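Local atomic coordinates of D-lactate dehydrogenase (Fermentative) (Pseudomonas aeruginosa, PDB entry 6ABJ), a protein that catalyses the NADH-dependent reduction of pyruvate to D-lactate, and the reverse oxidation, as a tetrameric D-isomer specific 2-hydroxyacid dehydrogenase. Residues A66-D71 and Y95-L100; I19-S24 and A89-G94; P109-P114 and L328-A333. One frame throughout, in Å; residues are numbered along the deposited sequence.

All three contacts belong to the five-stranded parallel sheet and its surroundings. Contact 1 joins two loops that leave neighbouring strands 63-66 and 87-90, and is only partly buried; it rests on a ring packed among backbone atoms, plus a water. Contact 2 is buried where its segments touch and reaches across strand 63-66, from the end of strand 18-21 to the end of strand 87-90, through a charged side chain bonded to main-chain oxygen. Contact 3, also buried, lays helix 317-335 against strand 110-111, beside strand 87-90, with a small apolar touch and one weak bond. Contacts 1 and 2 interlock along the chain, whereas contact 3 bridges more than two hundred residues.

Contact 1 of 3, residues A66-D71 and Y95-L100; sequences AFVNDD and YNHVDL
V68 lies over one face of the H97 imidazole, the two side chains crossing at about a right angle. It is the main-chain CH that makes the approach: V68 CA sits 3.5 Å from the centroid of the H97 ring, 18° off its normal, a CH-pi contact displaced toward the rim. V68 CG1 adds a looser touch, 3.9 Å from H97 CE1. On the opposite face V98 CG2 stands over the ring centre, so the imidazole is sandwiched between two valines. With chi1 at 58°, H97 CG sits between its own backbone N and carbonyl carbon, which swings the ring in toward the turn F67-D70. There D70 O meets the ring edge in plane, 3.2 Å from H97 CD2, while F67 O comes in obliquely at 3.1 Å from H97 NE2, at an angle too poor for a hydrogen bond. V68 O, buried here, has no polar partner in the model. The turn is braced by F67 N donating to D70 OD2 (2.8 Å, 170°), the other oxygen of D70 being held by S23 and L50. Where the two backbones come nearest, at D71 and H97, a water donates to H97 O (2.6 Å) and to D71 OD1, which S73 OG also bonds. H97 thus appears placed by shape and by two nearby carbonyl oxygens, not by direct hydrogen bonds.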
ATOM      1  N   ALA B  66      -5.784  33.269  -2.872  1.00 38.99           N
ATOM      2  CA  ALA B  66      -4.909  32.449  -2.029  1.00 37.92           C
ATOM      3  C   ALA B  66      -5.698  31.362  -1.329  1.00 39.07           C
ATOM      4  O   ALA B  66      -6.885  31.488  -1.095  1.00 33.77           O
ATOM      5  CB  ALA B  66      -4.203  33.280  -0.961  1.00 39.11           C
ATOM      6  N   PHE B  67      -4.996  30.293  -0.965  1.00 37.98           N
ATOM      7  CA  PHE B  67      -5.594  29.252  -0.209  1.00 36.89           C
ATOM      8  C   PHE B  67      -4.917  29.285   1.133  1.00 39.42           C
ATOM      9  O   PHE B  67      -3.986  30.057   1.352  1.00 38.40           O
ATOM     10  CB  PHE B  67      -5.354  27.879  -0.943  1.00 36.21           C
ATOM     11  CG  PHE B  67      -6.196  26.766  -0.403  1.00 34.71           C
ATOM     12  CD1 PHE B  67      -7.534  26.954  -0.110  1.00 31.69           C
ATOM     13  CD2 PHE B  67      -5.661  25.512  -0.203  1.00 39.53           C
ATOM     14  CE1 PHE B  67      -8.314  25.947   0.421  1.00 34.58           C
ATOM     15  CE2 PHE B  67      -6.440  24.486   0.329  1.00 36.12           C
ATOM     16  CZ  PHE B  67      -7.773  24.687   0.600  1.00 33.69           C
ATOM     17  N   VAL B  68      -5.329  28.403   2.035  1.00 42.17           N
ATOM     18  CA  VAL B  68      -4.854  28.485   3.430  1.00 43.51           C
ATOM     19  C   VAL B  68      -3.353  28.170   3.691  1.00 43.08           C
ATOM     20  O   VAL B  68      -2.816  28.462   4.762  1.00 50.18           O
ATOM     21  CB  VAL B  68      -5.689  27.589   4.376  1.00 44.14           C
ATOM     22  CG1 VAL B  68      -7.141  27.986   4.360  1.00 43.04           C
ATOM     23  CG2 VAL B  68      -5.528  26.105   4.026  1.00 42.42           C
ATOM     24  N   ASN B  69      -2.703  27.608   2.722  1.00 41.66           N
ATOM     25  CA  ASN B  69      -1.321  27.217   2.876  1.00 49.03           C
ATOM     26  C   ASN B  69      -0.404  28.285   2.280  1.00 50.33           C
ATOM     27  O   ASN B  69       0.846  28.122   2.209  1.00 53.67           O
ATOM     28  CB  ASN B  69      -1.100  25.841   2.217  1.00 48.37           C
ATOM     29  CG  ASN B  69      -1.548  25.807   0.763  1.00 47.97           C
ATOM     30  OD1 ASN B  69      -2.419  26.567   0.351  1.00 47.56           O
ATOM     31  ND2 ASN B  69      -0.953  24.938  -0.011  1.00 43.91           N
ATOM     32  N   ASP B  70      -1.019  29.343   1.766  1.00 43.65           N
ATOM     33  CA  ASP B  70      -0.261  30.489   1.291  1.00 43.63           C
ATOM     34  C   ASP B  70       0.136  31.422   2.458  1.00 41.33           C
ATOM     35  O   ASP B  70      -0.571  31.567   3.464  1.00 40.17           O
ATOM     36  CB  ASP B  70      -1.085  31.251   0.250  1.00 41.95           C
ATOM     37  CG  ASP B  70      -1.177  30.519  -1.083  1.00 42.92           C
ATOM     38  OD1 ASP B  70      -0.123  30.084  -1.604  1.00 43.95           O
ATOM     39  OD2 ASP B  70      -2.297  30.406  -1.644  1.00 40.21           O
ATOM     40  N   ASP B  71       1.290  32.038   2.324  1.00 42.14           N
ATOM     41  CA  ASP B  71       1.807  32.874   3.403  1.00 47.08           C
ATOM     42  C   ASP B  71       1.335  34.335   3.200  1.00 44.40           C
ATOM     43  O   ASP B  71       1.788  34.980   2.267  1.00 45.98           O
ATOM     44  CB  ASP B  71       3.333  32.791   3.411  1.00 50.12           C
ATOM     45  CG  ASP B  71       3.964  33.621   4.508  1.00 52.08           C
ATOM     46  OD1 ASP B  71       3.252  34.229   5.361  1.00 48.87           O
ATOM     47  OD2 ASP B  71       5.208  33.663   4.489  1.00 54.29           O
ATOM     48  N   TYR B  95      -8.750  31.616   7.502  1.00 40.79           N
ATOM     49  CA  TYR B  95      -7.822  32.744   7.222  1.00 45.59           C
ATOM     50  C   TYR B  95      -6.740  32.931   8.298  1.00 49.63           C
ATOM     51  O   TYR B  95      -6.229  34.037   8.450  1.00 45.01           O
ATOM     52  CB  TYR B  95      -8.584  34.062   7.048  1.00 40.19           C
ATOM     53  CG  TYR B  95      -9.579  34.334   8.099  1.00 38.76           C
ATOM     54  CD1 TYR B  95      -9.207  34.869   9.360  1.00 38.68           C
ATOM     55  CD2 TYR B  95     -10.925  34.069   7.861  1.00 38.53           C
ATOM     56  CE1 TYR B  95     -10.156  35.096  10.328  1.00 39.28           C
ATOM     57  CE2 TYR B  95     -11.880  34.301   8.833  1.00 39.25           C
ATOM     58  CZ  TYR B  95     -11.490  34.844  10.028  1.00 40.09           C
ATOM     59  OH  TYR B  95     -12.443  35.057  10.922  1.00 42.86           O
ATOM     60  N   ASN B  96      -6.330  31.824   8.957  1.00 49.95           N
ATOM     61  CA  ASN B  96      -5.320  31.894  10.026  1.00 53.36           C
ATOM     62  C   ASN B  96      -3.994  32.398   9.533  1.00 48.47           C
ATOM     63  O   ASN B  96      -3.275  33.070  10.259  1.00 53.03           O
ATOM     64  CB  ASN B  96      -5.061  30.508  10.622  1.00 60.24           C
ATOM     65  CG  ASN B  96      -6.195  30.026  11.495  1.00 65.35           C
ATOM     66  OD1 ASN B  96      -6.895  30.816  12.142  1.00 65.43           O
ATOM     67  ND2 ASN B  96      -6.368  28.703  11.541  1.00 72.51           N
ATOM     68  N   HIS B  97      -3.659  31.982   8.320  1.00 47.17           N
ATOM     69  CA  HIS B  97      -2.485  32.429   7.566  1.00 41.24           C
ATOM     70  C   HIS B  97      -2.397  33.946   7.212  1.00 40.67           C
ATOM     71  O   HIS B  97      -1.376  34.395   6.641  1.00 38.36           O
ATOM     72  CB  HIS B  97      -2.389  31.626   6.271  1.00 42.49           C
ATOM     73  CG  HIS B  97      -3.612  31.718   5.359  1.00 40.95           C
ATOM     74  ND1 HIS B  97      -4.922  31.565   5.786  1.00 38.79           N
ATOM     75  CD2 HIS B  97      -3.682  31.877   4.012  1.00 42.66           C
ATOM     76  CE1 HIS B  97      -5.727  31.607   4.744  1.00 38.54           C
ATOM     77  NE2 HIS B  97      -5.000  31.788   3.652  1.00 38.14           N
ATOM     78  N   VAL B  98      -3.452  34.699   7.487  1.00 40.82           N
ATOM     79  CA  VAL B  98      -3.473  36.145   7.134  1.00 40.23           C
ATOM     80  C   VAL B  98      -3.210  37.012   8.335  1.00 39.36           C
ATOM     81  O   VAL B  98      -3.922  36.948   9.329  1.00 39.13           O
ATOM     82  CB  VAL B  98      -4.847  36.571   6.534  1.00 42.58           C
ATOM     83  CG1 VAL B  98      -4.772  37.999   6.015  1.00 46.36           C
ATOM     84  CG2 VAL B  98      -5.252  35.643   5.393  1.00 42.91           C
ATOM     85  N   ASP B  99      -2.209  37.872   8.264  1.00 40.10           N
ATOM     86  CA  ASP B  99      -2.083  38.929   9.296  1.00 39.64           C
ATOM     87  C   ASP B  99      -3.068  40.095   8.989  1.00 40.88           C
ATOM     88  O   ASP B  99      -2.770  40.933   8.164  1.00 39.42           O
ATOM     89  CB  ASP B  99      -0.628  39.440   9.329  1.00 39.94           C
ATOM     90  CG  ASP B  99      -0.386  40.454  10.453  1.00 43.24           C
ATOM     91  OD1 ASP B  99      -1.361  40.914  11.142  1.00 42.43           O
ATOM     92  OD2 ASP B  99       0.804  40.835  10.594  1.00 44.75           O
ATOM     93  N   LEU B 100      -4.240  40.096   9.622  1.00 37.90           N
ATOM     94  CA  LEU B 100      -5.349  40.984   9.230  1.00 39.71           C
ATOM     95  C   LEU B 100      -5.057  42.393   9.659  1.00 40.32           C
ATOM     96  O   LEU B 100      -5.454  43.322   9.005  1.00 42.99           O
ATOM     97  CB  LEU B 100      -6.658  40.533   9.878  1.00 37.90           C
ATOM     98  CG  LEU B 100      -7.264  39.197   9.400  1.00 36.76           C
ATOM     99  CD1 LEU B 100      -8.354  38.704  10.340  1.00 35.83           C
ATOM    100  CD2 LEU B 100      -7.799  39.348   7.997  1.00 37.94           C
TER
HETATM  101  O   HOH W   1       0.917  33.257   6.731  1.00 49.51           O

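Contact 2 of 3, residues I19-S24 and A89-G94; sequences ILFFSS and ALRSAG. With ACT (acetate ion), chain D.
The flat guanidinium of R91 meets the end of strand 18-21 with its edge: F22 O and S23 O both lie near its plane, F22 O facing both terminal nitrogens and S23 O by NH2. The F21 ring is also met at an edge, where R91 NH1 approaches F21 CD2 to 3.9 Å, the ring and guanidinium planes being 51° apart. F21 keeps aromatic company of its own, packing edge-to-face with F32 and meeting F45.

The strongest link runs from R91 NH2 to F22 O, 2.7 Å long with an N-H...O angle of 159°; the bond lies in the carbonyl plane and nearly in the guanidinium plane. R91 NH1 gives the same oxygen a second, weak bond of 3.1 Å, so one carbonyl takes up both terminal nitrogens. S23 O stands 3.0 Å from R91 NH2, brought round by a backbone with positive phi at S23. The arginine reaches this far because its chain is extended from CG to NE (chi2 -177°), leaving the backbone at the centre of an inverse gamma turn and passing over C65 of the intervening strand. Its NE also makes a long, weak ion pair with D28.

Past R91 the loop turns back on itself, S92 OG donating to G94 O at 2.7 Å. G94 N then binds OXT of an acetate at 3.0 Å, an ion also held by Y116 and probably taken from the crystallisation liquor. A loop after the fourth strand whose backbone NH holds a carboxylate is consistent with the substrate-carboxylate site of D-2-hydroxyacid dehydrogenases, and the 2-1-3-4-5 parallel sheet beneath it is the flavodoxin-like fold of their catalytic domain.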
ATOM      1  N   ILE B  19      -6.554  38.198 -12.167  1.00 46.28           N
ATOM      2  CA  ILE B  19      -6.510  37.475 -10.853  1.00 45.54           C
ATOM      3  C   ILE B  19      -5.406  36.442 -10.937  1.00 44.33           C
ATOM      4  O   ILE B  19      -5.355  35.665 -11.897  1.00 43.29           O
ATOM      5  CB  ILE B  19      -7.846  36.771 -10.485  1.00 43.57           C
ATOM      6  CG1 ILE B  19      -9.020  37.756 -10.474  1.00 45.45           C
ATOM      7  CG2 ILE B  19      -7.752  36.120  -9.097  1.00 43.40           C
ATOM      8  CD1 ILE B  19     -10.378  37.124 -10.642  1.00 43.37           C
ATOM      9  N   LEU B  20      -4.458  36.535 -10.006  1.00 44.43           N
ATOM     10  CA  LEU B  20      -3.386  35.564  -9.901  1.00 46.04           C
ATOM     11  C   LEU B  20      -3.698  34.591  -8.750  1.00 44.99           C
ATOM     12  O   LEU B  20      -3.822  35.007  -7.593  1.00 42.64           O
ATOM     13  CB  LEU B  20      -2.009  36.242  -9.688  1.00 48.50           C
ATOM     14  CG  LEU B  20      -0.808  35.284  -9.553  1.00 46.78           C
ATOM     15  CD1 LEU B  20      -0.603  34.432 -10.807  1.00 49.76           C
ATOM     16  CD2 LEU B  20       0.447  36.088  -9.219  1.00 48.54           C
ATOM     17  N   PHE B  21      -3.786  33.292  -9.082  1.00 42.96           N
ATOM     18  CA  PHE B  21      -3.986  32.226  -8.092  1.00 41.76           C
ATOM     19  C   PHE B  21      -2.656  31.562  -7.705  1.00 41.77           C
ATOM     20  O   PHE B  21      -1.936  31.130  -8.595  1.00 42.17           O
ATOM     21  CB  PHE B  21      -4.865  31.129  -8.690  1.00 40.97           C
ATOM     22  CG  PHE B  21      -6.283  31.562  -9.007  1.00 40.59           C
ATOM     23  CD1 PHE B  21      -6.561  32.375 -10.117  1.00 42.19           C
ATOM     24  CD2 PHE B  21      -7.333  31.126  -8.218  1.00 40.53           C
ATOM     25  CE1 PHE B  21      -7.872  32.753 -10.405  1.00 43.55           C
ATOM     26  CE2 PHE B  21      -8.636  31.469  -8.511  1.00 41.19           C
ATOM     27  CZ  PHE B  21      -8.908  32.311  -9.601  1.00 41.97           C
ATOM     28  N   PHE B  22      -2.332  31.561  -6.407  1.00 38.91           N
ATOM     29  CA  PHE B  22      -1.182  30.887  -5.906  1.00 39.19           C
ATOM     30  C   PHE B  22      -1.689  29.523  -5.364  1.00 39.25           C
ATOM     31  O   PHE B  22      -2.899  29.348  -5.162  1.00 37.23           O
ATOM     32  CB  PHE B  22      -0.493  31.654  -4.782  1.00 42.19           C
ATOM     33  CG  PHE B  22       0.295  32.817  -5.236  1.00 44.08           C
ATOM     34  CD1 PHE B  22       1.630  32.676  -5.595  1.00 47.50           C
ATOM     35  CD2 PHE B  22      -0.316  34.087  -5.348  1.00 47.90           C
ATOM     36  CE1 PHE B  22       2.367  33.763  -6.042  1.00 46.09           C
ATOM     37  CE2 PHE B  22       0.419  35.180  -5.809  1.00 47.08           C
ATOM     38  CZ  PHE B  22       1.772  35.014  -6.149  1.00 49.86           C
ATOM     39  N   SER B  23      -0.756  28.579  -5.246  1.00 39.31           N
ATOM     40  CA  SER B  23      -1.017  27.179  -4.765  1.00 38.54           C
ATOM     41  C   SER B  23      -2.105  26.474  -5.596  1.00 36.15           C
ATOM     42  O   SER B  23      -2.924  25.766  -5.088  1.00 36.02           O
ATOM     43  CB  SER B  23      -1.331  27.190  -3.278  1.00 38.35           C
ATOM     44  OG  SER B  23      -0.214  27.696  -2.499  1.00 37.51           O
ATOM     45  N   SER B  24      -2.082  26.695  -6.896  1.00 37.13           N
ATOM     46  CA  SER B  24      -3.162  26.241  -7.791  1.00 37.94           C
ATOM     47  C   SER B  24      -3.100  24.750  -8.051  1.00 41.44           C
ATOM     48  O   SER B  24      -2.011  24.204  -8.252  1.00 41.03           O
ATOM     49  CB  SER B  24      -3.074  26.961  -9.118  1.00 38.10           C
ATOM     50  OG  SER B  24      -3.168  28.387  -8.950  1.00 38.36           O
ATOM     51  N   ALA B  89      -8.228  37.654  -2.243  1.00 32.96           N
ATOM     52  CA  ALA B  89      -9.430  36.820  -2.201  1.00 30.89           C
ATOM     53  C   ALA B  89      -8.987  35.427  -1.740  1.00 32.16           C
ATOM     54  O   ALA B  89      -8.181  34.784  -2.443  1.00 32.56           O
ATOM     55  CB  ALA B  89     -10.058  36.686  -3.564  1.00 29.68           C
ATOM     56  N   LEU B  90      -9.532  34.959  -0.612  1.00 33.74           N
ATOM     57  CA  LEU B  90      -9.194  33.591  -0.083  1.00 32.63           C
ATOM     58  C   LEU B  90     -10.247  32.661  -0.614  1.00 31.79           C
ATOM     59  O   LEU B  90     -11.472  32.861  -0.386  1.00 28.49           O
ATOM     60  CB  LEU B  90      -9.215  33.538   1.410  1.00 33.91           C
ATOM     61  CG  LEU B  90      -8.518  34.650   2.162  1.00 39.27           C
ATOM     62  CD1 LEU B  90      -8.796  34.540   3.634  1.00 42.59           C
ATOM     63  CD2 LEU B  90      -7.037  34.593   1.883  1.00 42.52           C
ATOM     64  N   ARG B  91      -9.823  31.631  -1.351  1.00 33.14           N
ATOM     65  CA  ARG B  91     -10.752  30.598  -1.819  1.00 32.08           C
ATOM     66  C   ARG B  91     -10.909  29.526  -0.714  1.00 33.70           C
ATOM     67  O   ARG B  91     -10.811  28.322  -0.968  1.00 38.24           O
ATOM     68  CB  ARG B  91     -10.316  29.953  -3.141  1.00 33.05           C
ATOM     69  CG  ARG B  91      -8.894  29.411  -3.184  1.00 36.07           C
ATOM     70  CD  ARG B  91      -8.559  28.863  -4.567  1.00 34.79           C
ATOM     71  NE  ARG B  91      -7.312  28.095  -4.603  1.00 36.97           N
ATOM     72  CZ  ARG B  91      -6.096  28.623  -4.714  1.00 38.65           C
ATOM     73  NH1 ARG B  91      -5.936  29.937  -4.793  1.00 36.43           N
ATOM     74  NH2 ARG B  91      -5.032  27.829  -4.742  1.00 37.94           N
ATOM     75  N   SER B  92     -11.150  29.995   0.508  1.00 35.81           N
ATOM     76  CA  SER B  92     -11.260  29.173   1.689  1.00 32.73           C
ATOM     77  C   SER B  92     -12.189  29.879   2.637  1.00 34.38           C
ATOM     78  O   SER B  92     -12.410  31.110   2.530  1.00 33.44           O
ATOM     79  CB  SER B  92      -9.889  29.010   2.352  1.00 34.29           C
ATOM     80  OG  SER B  92      -9.333  30.243   2.813  1.00 37.56           O
ATOM     81  N   ALA B  93     -12.669  29.155   3.635  1.00 33.81           N
ATOM     82  CA  ALA B  93     -13.321  29.786   4.754  1.00 33.55           C
ATOM     83  C   ALA B  93     -12.292  30.303   5.724  1.00 38.24           C
ATOM     84  O   ALA B  93     -12.421  31.431   6.236  1.00 34.31           O
ATOM     85  CB  ALA B  93     -14.293  28.824   5.427  1.00 36.52           C
ATOM     86  N   GLY B  94     -11.251  29.496   5.988  1.00 37.14           N
ATOM     87  CA  GLY B  94     -10.295  29.846   7.022  1.00 38.19           C
ATOM     88  C   GLY B  94      -9.313  30.899   6.544  1.00 39.01           C
ATOM     89  O   GLY B  94      -9.078  31.049   5.336  1.00 38.02           O
TER
HETATM   90  C   ACT D 401      -9.914  26.022   5.521  1.00 38.60           C
HETATM   91  O   ACT D 401      -9.333  26.168   6.618  1.00 36.61           O
HETATM   92  OXT ACT D 401     -10.990  26.600   5.259  1.00 52.01           O
HETATM   93  CH3 ACT D 401      -9.300  25.123   4.488  1.00 37.60           C

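Contact 3 of 3, residues P109-P114 and L328-A333; sequences PVVHVP and LDNIAA
V111 and N330 run past each other in opposite directions, and their CA atoms are the nearest pair between 109-114 and 328-333. The touch is aliphatic: V111 CG2 lies 3.9 Å from N330 CB. Around it the packing thickens, since A89 of the adjacent strand 87-90 is covered by both V111 and I331. The CG of N330 lies anti to its carbonyl carbon (chi1 -72°), which carries the amide along the strand to the next residue. There N330 ND2 gives H112 O a weak hydrogen bond, 2.9 Å long but bent to 128°.

Beyond that carbonyl the contact thins. The CB of H112 points away from the helix, its ring lying with one face near P114 CA and its ND1 bonded to A93 O; V113 hardly touches N330, and P114 is exposed.

The other end of the amide, N330 OD1, accepts from N341, which also pairs by backbone with H112, while V343 of the same C-terminal tail pairs with V110. With N341 at OD1 and the weak bond at ND2, the amide's rotation is probably restrained, and a buried asparagine links the loop leaving the edge strand, the helix and the tail by polar bonds beside an apolar seam.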
ATOM      1  N   PRO B 109      -7.858  44.814   1.410  1.00 41.45           N
ATOM      2  CA  PRO B 109      -9.013  44.102   1.968  1.00 39.54           C
ATOM      3  C   PRO B 109      -8.906  42.591   1.693  1.00 36.21           C
ATOM      4  O   PRO B 109      -8.159  42.175   0.798  1.00 36.35           O
ATOM      5  CB  PRO B 109     -10.218  44.716   1.255  1.00 38.47           C
ATOM      6  CG  PRO B 109      -9.664  45.342   0.012  1.00 41.69           C
ATOM      7  CD  PRO B 109      -8.199  45.590   0.207  1.00 43.61           C
ATOM      8  N   VAL B 110      -9.567  41.817   2.534  1.00 34.38           N
ATOM      9  CA  VAL B 110      -9.495  40.376   2.475  1.00 34.76           C
ATOM     10  C   VAL B 110     -10.913  39.887   2.410  1.00 32.94           C
ATOM     11  O   VAL B 110     -11.751  40.328   3.180  1.00 35.41           O
ATOM     12  CB  VAL B 110      -8.800  39.805   3.736  1.00 35.24           C
ATOM     13  CG1 VAL B 110      -8.887  38.285   3.702  1.00 35.75           C
ATOM     14  CG2 VAL B 110      -7.328  40.249   3.769  1.00 35.45           C
ATOM     15  N   VAL B 111     -11.211  39.027   1.458  1.00 31.96           N
ATOM     16  CA  VAL B 111     -12.514  38.390   1.425  1.00 31.23           C
ATOM     17  C   VAL B 111     -12.355  36.851   1.486  1.00 30.75           C
ATOM     18  O   VAL B 111     -11.291  36.338   1.198  1.00 29.49           O
ATOM     19  CB  VAL B 111     -13.303  38.799   0.173  1.00 30.91           C
ATOM     20  CG1 VAL B 111     -13.689  40.281   0.339  1.00 31.10           C
ATOM     21  CG2 VAL B 111     -12.549  38.482  -1.091  1.00 30.77           C
ATOM     22  N   HIS B 112     -13.425  36.166   1.815  1.00 31.69           N
ATOM     23  CA  HIS B 112     -13.378  34.696   1.921  1.00 32.55           C
ATOM     24  C   HIS B 112     -14.721  34.045   1.646  1.00 31.72           C
ATOM     25  O   HIS B 112     -15.728  34.713   1.416  1.00 28.96           O
ATOM     26  CB  HIS B 112     -12.916  34.348   3.321  1.00 32.75           C
ATOM     27  CG  HIS B 112     -13.982  34.401   4.362  1.00 33.06           C
ATOM     28  ND1 HIS B 112     -13.951  33.578   5.472  1.00 33.28           N
ATOM     29  CD2 HIS B 112     -15.027  35.237   4.542  1.00 34.78           C
ATOM     30  CE1 HIS B 112     -14.979  33.881   6.254  1.00 36.72           C
ATOM     31  NE2 HIS B 112     -15.659  34.866   5.704  1.00 33.52           N
ATOM     32  N   VAL B 113     -14.720  32.711   1.672  1.00 32.78           N
ATOM     33  CA  VAL B 113     -15.912  31.901   1.547  1.00 31.52           C
ATOM     34  C   VAL B 113     -16.478  31.705   2.948  1.00 37.03           C
ATOM     35  O   VAL B 113     -15.782  31.148   3.808  1.00 39.80           O
ATOM     36  CB  VAL B 113     -15.543  30.547   0.877  1.00 33.66           C
ATOM     37  CG1 VAL B 113     -16.798  29.697   0.751  1.00 33.85           C
ATOM     38  CG2 VAL B 113     -14.901  30.817  -0.468  1.00 35.08           C
ATOM     39  N   PRO B 114     -17.757  32.094   3.192  1.00 36.93           N
ATOM     40  CA  PRO B 114     -18.249  32.050   4.547  1.00 37.93           C
ATOM     41  C   PRO B 114     -18.442  30.631   5.091  1.00 38.42           C
ATOM     42  O   PRO B 114     -18.307  30.447   6.284  1.00 35.73           O
ATOM     43  CB  PRO B 114     -19.594  32.768   4.483  1.00 39.86           C
ATOM     44  CG  PRO B 114     -19.992  32.784   3.052  1.00 40.17           C
ATOM     45  CD  PRO B 114     -18.779  32.510   2.218  1.00 41.05           C
ATOM     46  N   LEU B 328     -15.547  34.511  -7.002  1.00 36.27           N
ATOM     47  CA  LEU B 328     -15.677  35.441  -8.113  1.00 37.77           C
ATOM     48  C   LEU B 328     -16.743  36.523  -7.822  1.00 38.63           C
ATOM     49  O   LEU B 328     -16.505  37.724  -8.089  1.00 39.95           O
ATOM     50  CB  LEU B 328     -15.928  34.690  -9.439  1.00 38.32           C
ATOM     51  CG  LEU B 328     -14.762  33.779  -9.885  1.00 38.78           C
ATOM     52  CD1 LEU B 328     -14.912  33.275 -11.309  1.00 38.04           C
ATOM     53  CD2 LEU B 328     -13.402  34.434  -9.732  1.00 38.81           C
ATOM     54  N   ASP B 329     -17.878  36.131  -7.231  1.00 40.31           N
ATOM     55  CA  ASP B 329     -18.860  37.117  -6.786  1.00 39.15           C
ATOM     56  C   ASP B 329     -18.277  38.071  -5.753  1.00 39.82           C
ATOM     57  O   ASP B 329     -18.576  39.278  -5.792  1.00 34.99           O
ATOM     58  CB  ASP B 329     -20.145  36.472  -6.258  1.00 42.03           C
ATOM     59  CG  ASP B 329     -21.012  35.858  -7.375  1.00 49.13           C
ATOM     60  OD1 ASP B 329     -20.766  36.132  -8.597  1.00 53.71           O
ATOM     61  OD2 ASP B 329     -21.980  35.134  -7.025  1.00 53.94           O
ATOM     62  N   ASN B 330     -17.483  37.560  -4.809  1.00 34.37           N
ATOM     63  CA  ASN B 330     -16.843  38.427  -3.817  1.00 36.57           C
ATOM     64  C   ASN B 330     -15.965  39.480  -4.499  1.00 36.73           C
ATOM     65  O   ASN B 330     -15.866  40.633  -4.049  1.00 35.59           O
ATOM     66  CB  ASN B 330     -15.961  37.655  -2.808  1.00 34.44           C
ATOM     67  CG  ASN B 330     -16.741  36.842  -1.829  1.00 34.95           C
ATOM     68  OD1 ASN B 330     -17.947  37.013  -1.628  1.00 33.56           O
ATOM     69  ND2 ASN B 330     -16.020  35.906  -1.164  1.00 34.01           N
ATOM     70  N   ILE B 331     -15.326  39.061  -5.576  1.00 36.50           N
ATOM     71  CA  ILE B 331     -14.375  39.915  -6.267  1.00 40.34           C
ATOM     72  C   ILE B 331     -15.149  41.013  -7.036  1.00 42.53           C
ATOM     73  O   ILE B 331     -14.722  42.191  -7.029  1.00 41.55           O
ATOM     74  CB  ILE B 331     -13.438  39.092  -7.198  1.00 42.11           C
ATOM     75  CG1 ILE B 331     -12.389  38.336  -6.364  1.00 40.98           C
ATOM     76  CG2 ILE B 331     -12.666  39.997  -8.156  1.00 43.13           C
ATOM     77  CD1 ILE B 331     -11.650  37.244  -7.119  1.00 41.53           C
ATOM     78  N   ALA B 332     -16.252  40.612  -7.684  1.00 41.72           N
ATOM     79  CA  ALA B 332     -17.130  41.559  -8.444  1.00 42.17           C
ATOM     80  C   ALA B 332     -17.712  42.586  -7.472  1.00 41.13           C
ATOM     81  O   ALA B 332     -17.792  43.781  -7.757  1.00 41.10           O
ATOM     82  CB  ALA B 332     -18.230  40.786  -9.172  1.00 42.44           C
ATOM     83  N   ALA B 333     -18.088  42.096  -6.302  1.00 40.01           N
ATOM     84  CA  ALA B 333     -18.640  42.933  -5.248  1.00 39.43           C
ATOM     85  C   ALA B 333     -17.624  43.943  -4.718  1.00 39.96           C
ATOM     86  O   ALA B 333     -17.932  45.158  -4.579  1.00 40.83           O
ATOM     87  CB  ALA B 333     -19.250  42.095  -4.148  1.00 39.53           C
TER